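Local structure of oligopeptide-binding protein oppA (Lactococcus lactis, 3DRF) at residues Y39-S51 against A57-Q69. The protein binds oligopeptides in a voluminous cavity that closes like a Venus fly-trap and delivers them to the OppABCDF ABC transporter for uptake. Sequence-based numbering, arbitrary orientation.
Sequences YQSDSPMKAQWLS and ATFATMSGPGGGQ
Phe59 drives the edge of its ring into the face of Trp49: CZ stands over the middle of the indole, closest to Trp49 CE2 at 3.5 Å, and the plane of the Phe59 ring makes 86° with that of the six-membered ring of Trp49, a T-shaped stack. Trp49 NE1 is hydrogen-bonded to Thr215 O, which helps fix the rotation of the indole. One face of the Phe59 ring is covered by backbone, Ala47 CA making a CH-pi contact 3.7 Å from the ring centroid and Gln48 N lying beside it. At the ring edge Met45 adds a Met-aromatic contact, its SD 5.1 Å from the Phe59 centroid; chi1 and chi2 both near 180° carry SD out to this edge, where it also rests against Met62 CE at 3.6 Å. In this family 5 solute-binding protein, the loop after strand 34-40 thus wraps the short helix 57-62, packing it onto the mixed sheet, where Ile235 and Tyr255 also meet its side chains; Ala57 on this helix hydrogen-bonds the bound peptide through its backbone. At the strand end, Tyr39 has CG anti to its own N (chi1 -166°), which brings one ring face over Thr58 CA, 4.1 Å from the centroid. The Thr61 side chain runs at about a right angle to that of Tyr39, its CG2 3.6 Å from Tyr39 CD1. A water bridges the hydroxyls of Ser41 and Thr58, donating to Ser41 OG at 2.7 Å.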
loop_
_atom_site.group_PDB
_atom_site.type_symbol
_atom_site.label_atom_id
_atom_site.label_comp_id
_atom_site.label_asym_id
_atom_site.label_seq_id
_atom_site.Cartn_x
_atom_site.Cartn_y
_atom_site.Cartn_z
ATOM N N TYR A 39 8.649 4.698 -14.180
ATOM C CA TYR A 39 7.525 3.985 -13.559
ATOM C C TYR A 39 6.286 4.177 -14.425
ATOM O O TYR A 39 5.980 5.265 -14.809
ATOM C CB TYR A 39 7.303 4.498 -12.101
ATOM C CG TYR A 39 6.408 3.585 -11.300
ATOM C CD1 TYR A 39 6.937 2.624 -10.445
ATOM C CD2 TYR A 39 5.025 3.640 -11.437
ATOM C CE1 TYR A 39 6.085 1.773 -9.740
ATOM C CE2 TYR A 39 4.225 2.835 -10.750
ATOM C CZ TYR A 39 4.764 1.896 -9.929
ATOM O OH TYR A 39 3.906 1.076 -9.229
ATOM N N GLN A 40 5.615 3.079 -14.706
ATOM C CA GLN A 40 4.412 3.127 -15.515
ATOM C C GLN A 40 3.229 3.677 -14.705
ATOM O O GLN A 40 2.814 3.132 -13.731
ATOM C CB GLN A 40 4.084 1.735 -16.067
ATOM C CG GLN A 40 2.922 1.799 -17.103
ATOM C CD GLN A 40 2.621 0.425 -17.644
ATOM O OE1 GLN A 40 1.890 -0.329 -17.060
ATOM N NE2 GLN A 40 3.224 0.113 -18.776
ATOM N N SER A 41 2.748 4.803 -15.193
ATOM C CA SER A 41 1.655 5.486 -14.559
ATOM C C SER A 41 0.922 6.357 -15.566
ATOM O O SER A 41 1.523 7.115 -16.229
ATOM C CB SER A 41 2.195 6.383 -13.417
ATOM O OG SER A 41 1.141 7.108 -12.798
ATOM N N ASP A 42 -0.382 6.224 -15.604
ATOM C CA ASP A 42 -1.225 7.091 -16.418
ATOM C C ASP A 42 -1.593 8.429 -15.715
ATOM O O ASP A 42 -2.060 9.333 -16.331
ATOM C CB ASP A 42 -2.496 6.330 -16.883
ATOM C CG ASP A 42 -2.166 5.257 -17.941
ATOM O OD1 ASP A 42 -1.329 5.541 -18.721
ATOM O OD2 ASP A 42 -2.672 4.168 -17.870
ATOM N N SER A 43 -1.353 8.494 -14.425
ATOM C CA SER A 43 -1.536 9.736 -13.665
ATOM C C SER A 43 -0.210 10.446 -13.368
ATOM O O SER A 43 0.800 9.834 -13.251
ATOM C CB SER A 43 -2.193 9.425 -12.313
ATOM O OG SER A 43 -3.529 9.016 -12.466
ATOM N N PRO A 44 -0.250 11.749 -13.196
ATOM C CA PRO A 44 0.941 12.498 -12.803
ATOM C C PRO A 44 1.516 11.985 -11.470
ATOM O O PRO A 44 0.817 11.615 -10.558
ATOM C CB PRO A 44 0.414 13.946 -12.640
ATOM C CG PRO A 44 -0.799 14.002 -13.425
ATOM C CD PRO A 44 -1.410 12.619 -13.412
ATOM N N MET A 45 2.834 12.039 -11.389
ATOM C CA MET A 45 3.550 11.771 -10.158
ATOM C C MET A 45 3.110 12.761 -9.057
ATOM O O MET A 45 2.911 13.896 -9.302
ATOM C CB MET A 45 5.042 11.989 -10.500
ATOM C CG MET A 45 5.937 11.725 -9.344
ATOM S SD MET A 45 7.660 12.116 -9.693
ATOM C CE MET A 45 7.657 13.960 -9.731
ATOM N N LYS A 46 2.978 12.275 -7.858
ATOM C CA LYS A 46 2.681 13.105 -6.674
ATOM C C LYS A 46 3.912 13.032 -5.783
ATOM O O LYS A 46 4.050 12.181 -4.952
ATOM C CB LYS A 46 1.449 12.588 -5.933
ATOM C CG LYS A 46 0.197 12.803 -6.684
ATOM C CD LYS A 46 -0.960 12.260 -5.893
ATOM C CE LYS A 46 -1.055 12.813 -4.414
ATOM N NZ LYS A 46 -1.276 14.209 -4.406
ATOM N N ALA A 47 4.833 13.952 -6.006
ATOM C CA ALA A 47 6.063 14.010 -5.185
ATOM C C ALA A 47 5.711 14.346 -3.729
ATOM O O ALA A 47 5.130 15.306 -3.471
ATOM C CB ALA A 47 7.053 15.051 -5.696
ATOM N N GLN A 48 6.070 13.433 -2.852
ATOM C CA GLN A 48 5.917 13.629 -1.372
ATOM C C GLN A 48 6.988 12.791 -0.702
ATOM O O GLN A 48 6.931 11.592 -0.695
ATOM C CB GLN A 48 4.512 13.210 -0.896
ATOM C CG GLN A 48 4.326 13.397 0.651
ATOM C CD GLN A 48 4.940 14.725 1.142
ATOM O OE1 GLN A 48 5.893 14.739 1.828
ATOM N NE2 GLN A 48 4.308 15.824 0.781
ATOM N N TRP A 49 7.992 13.471 -0.167
ATOM C CA TRP A 49 9.181 12.771 0.337
ATOM C C TRP A 49 9.045 12.270 1.767
ATOM O O TRP A 49 9.844 11.516 2.235
ATOM C CB TRP A 49 10.428 13.708 0.174
ATOM C CG TRP A 49 10.757 13.933 -1.336
ATOM C CD1 TRP A 49 10.259 14.898 -2.128
ATOM C CD2 TRP A 49 11.589 13.105 -2.156
ATOM N NE1 TRP A 49 10.760 14.742 -3.402
ATOM C CE2 TRP A 49 11.586 13.657 -3.439
ATOM C CE3 TRP A 49 12.373 11.947 -1.914
ATOM C CZ2 TRP A 49 12.336 13.111 -4.508
ATOM C CZ3 TRP A 49 13.081 11.389 -2.984
ATOM C CH2 TRP A 49 13.050 11.983 -4.272
ATOM N N LEU A 50 7.972 12.701 2.423
ATOM C CA LEU A 50 7.659 12.220 3.800
ATOM C C LEU A 50 6.697 11.045 3.726
ATOM O O LEU A 50 5.635 11.142 3.225
ATOM C CB LEU A 50 7.010 13.342 4.652
ATOM C CG LEU A 50 7.826 14.639 4.859
ATOM C CD1 LEU A 50 7.075 15.553 5.823
ATOM C CD2 LEU A 50 9.277 14.341 5.405
ATOM N N SER A 51 7.216 9.906 4.218
ATOM C CA SER A 51 6.434 8.662 4.187
ATOM C C SER A 51 5.040 8.841 4.767
ATOM O O SER A 51 4.054 8.387 4.183
ATOM C CB SER A 51 7.178 7.555 4.938
ATOM O OG SER A 51 6.531 6.305 4.844
ATOM N N ALA A 57 2.026 3.952 -4.204
ATOM C CA ALA A 57 3.162 3.106 -4.511
ATOM C C ALA A 57 4.035 3.727 -5.618
ATOM O O ALA A 57 5.188 3.464 -5.688
ATOM C CB ALA A 57 2.644 1.721 -4.919
ATOM N N THR A 58 3.426 4.516 -6.475
ATOM C CA THR A 58 4.148 5.150 -7.606
ATOM C C THR A 58 5.309 6.014 -7.075
ATOM O O THR A 58 6.440 5.788 -7.374
ATOM C CB THR A 58 3.177 5.986 -8.417
ATOM O OG1 THR A 58 2.222 5.111 -9.005
ATOM C CG2 THR A 58 3.892 6.713 -9.568
ATOM N N PHE A 59 5.000 6.977 -6.231
ATOM C CA PHE A 59 6.073 7.838 -5.725
ATOM C C PHE A 59 6.984 7.103 -4.709
ATOM O O PHE A 59 8.180 7.303 -4.686
ATOM C CB PHE A 59 5.569 9.172 -5.126
ATOM C CG PHE A 59 6.711 10.089 -4.931
ATOM C CD1 PHE A 59 7.341 10.626 -6.007
ATOM C CD2 PHE A 59 7.296 10.193 -3.669
ATOM C CE1 PHE A 59 8.512 11.410 -5.801
ATOM C CE2 PHE A 59 8.421 10.946 -3.511
ATOM C CZ PHE A 59 8.994 11.522 -4.506
ATOM N N ALA A 60 6.411 6.225 -3.895
ATOM C CA ALA A 60 7.244 5.435 -2.999
ATOM C C ALA A 60 8.345 4.702 -3.787
ATOM O O ALA A 60 9.430 4.705 -3.423
ATOM C CB ALA A 60 6.386 4.423 -2.212
ATOM N N THR A 61 7.970 4.154 -4.935
ATOM C CA THR A 61 8.935 3.459 -5.790
ATOM C C THR A 61 9.948 4.444 -6.423
ATOM O O THR A 61 11.109 4.221 -6.360
ATOM C CB THR A 61 8.238 2.660 -6.869
ATOM O OG1 THR A 61 7.423 1.662 -6.248
ATOM C CG2 THR A 61 9.268 1.947 -7.730
ATOM N N MET A 62 9.467 5.536 -6.972
ATOM C CA MET A 62 10.353 6.581 -7.572
ATOM C C MET A 62 11.333 7.236 -6.598
ATOM O O MET A 62 12.341 7.695 -7.021
ATOM C CB MET A 62 9.502 7.649 -8.276
ATOM C CG MET A 62 8.660 7.080 -9.439
ATOM S SD MET A 62 7.704 8.368 -10.313
ATOM C CE MET A 62 8.992 9.146 -11.317
ATOM N N SER A 63 11.002 7.207 -5.303
ATOM C CA SER A 63 11.869 7.714 -4.241
ATOM C C SER A 63 13.046 6.789 -3.886
ATOM O O SER A 63 13.857 7.149 -3.111
ATOM C CB SER A 63 11.058 8.013 -2.954
ATOM O OG SER A 63 10.714 6.812 -2.259
ATOM N N GLY A 64 13.090 5.598 -4.485
ATOM C CA GLY A 64 14.063 4.588 -4.102
ATOM C C GLY A 64 15.531 5.059 -4.047
ATOM O O GLY A 64 16.191 4.903 -3.072
ATOM N N PRO A 65 16.004 5.653 -5.152
ATOM C CA PRO A 65 17.404 6.114 -5.166
ATOM C C PRO A 65 17.728 7.165 -4.075
ATOM O O PRO A 65 18.828 7.274 -3.626
ATOM C CB PRO A 65 17.581 6.700 -6.589
ATOM C CG PRO A 65 16.605 5.966 -7.435
ATOM C CD PRO A 65 15.374 5.792 -6.488
ATOM N N GLY A 66 16.710 7.887 -3.627
ATOM C CA GLY A 66 16.887 8.868 -2.555
ATOM C C GLY A 66 16.732 8.315 -1.137
ATOM O O GLY A 66 16.829 9.078 -0.202
ATOM N N GLY A 67 16.561 6.998 -1.001
ATOM C CA GLY A 67 16.421 6.375 0.302
ATOM C C GLY A 67 15.028 5.798 0.541
ATOM O O GLY A 67 14.798 5.289 1.583
ATOM N N GLY A 68 14.135 5.844 -0.429
ATOM C CA GLY A 68 12.793 5.252 -0.259
ATOM C C GLY A 68 11.949 5.923 0.830
ATOM O O GLY A 68 11.385 5.282 1.656
ATOM N N GLN A 69 11.981 7.236 0.814
ATOM C CA GLN A 69 11.365 8.117 1.868
ATOM C C GLN A 69 12.035 7.874 3.238
ATOM O O GLN A 69 11.432 7.863 4.251
ATOM C CB GLN A 69 9.826 7.965 1.867
ATOM C CG GLN A 69 9.234 8.350 0.524
ATOM C CD GLN A 69 7.791 7.877 0.337
ATOM O OE1 GLN A 69 6.955 8.616 -0.097
ATOM N NE2 GLN A 69 7.534 6.662 0.718
HETATM O O HOH W 1 0.284 6.658 -10.315
HETATM O O HOH W 2 10.009 10.025 5.273
#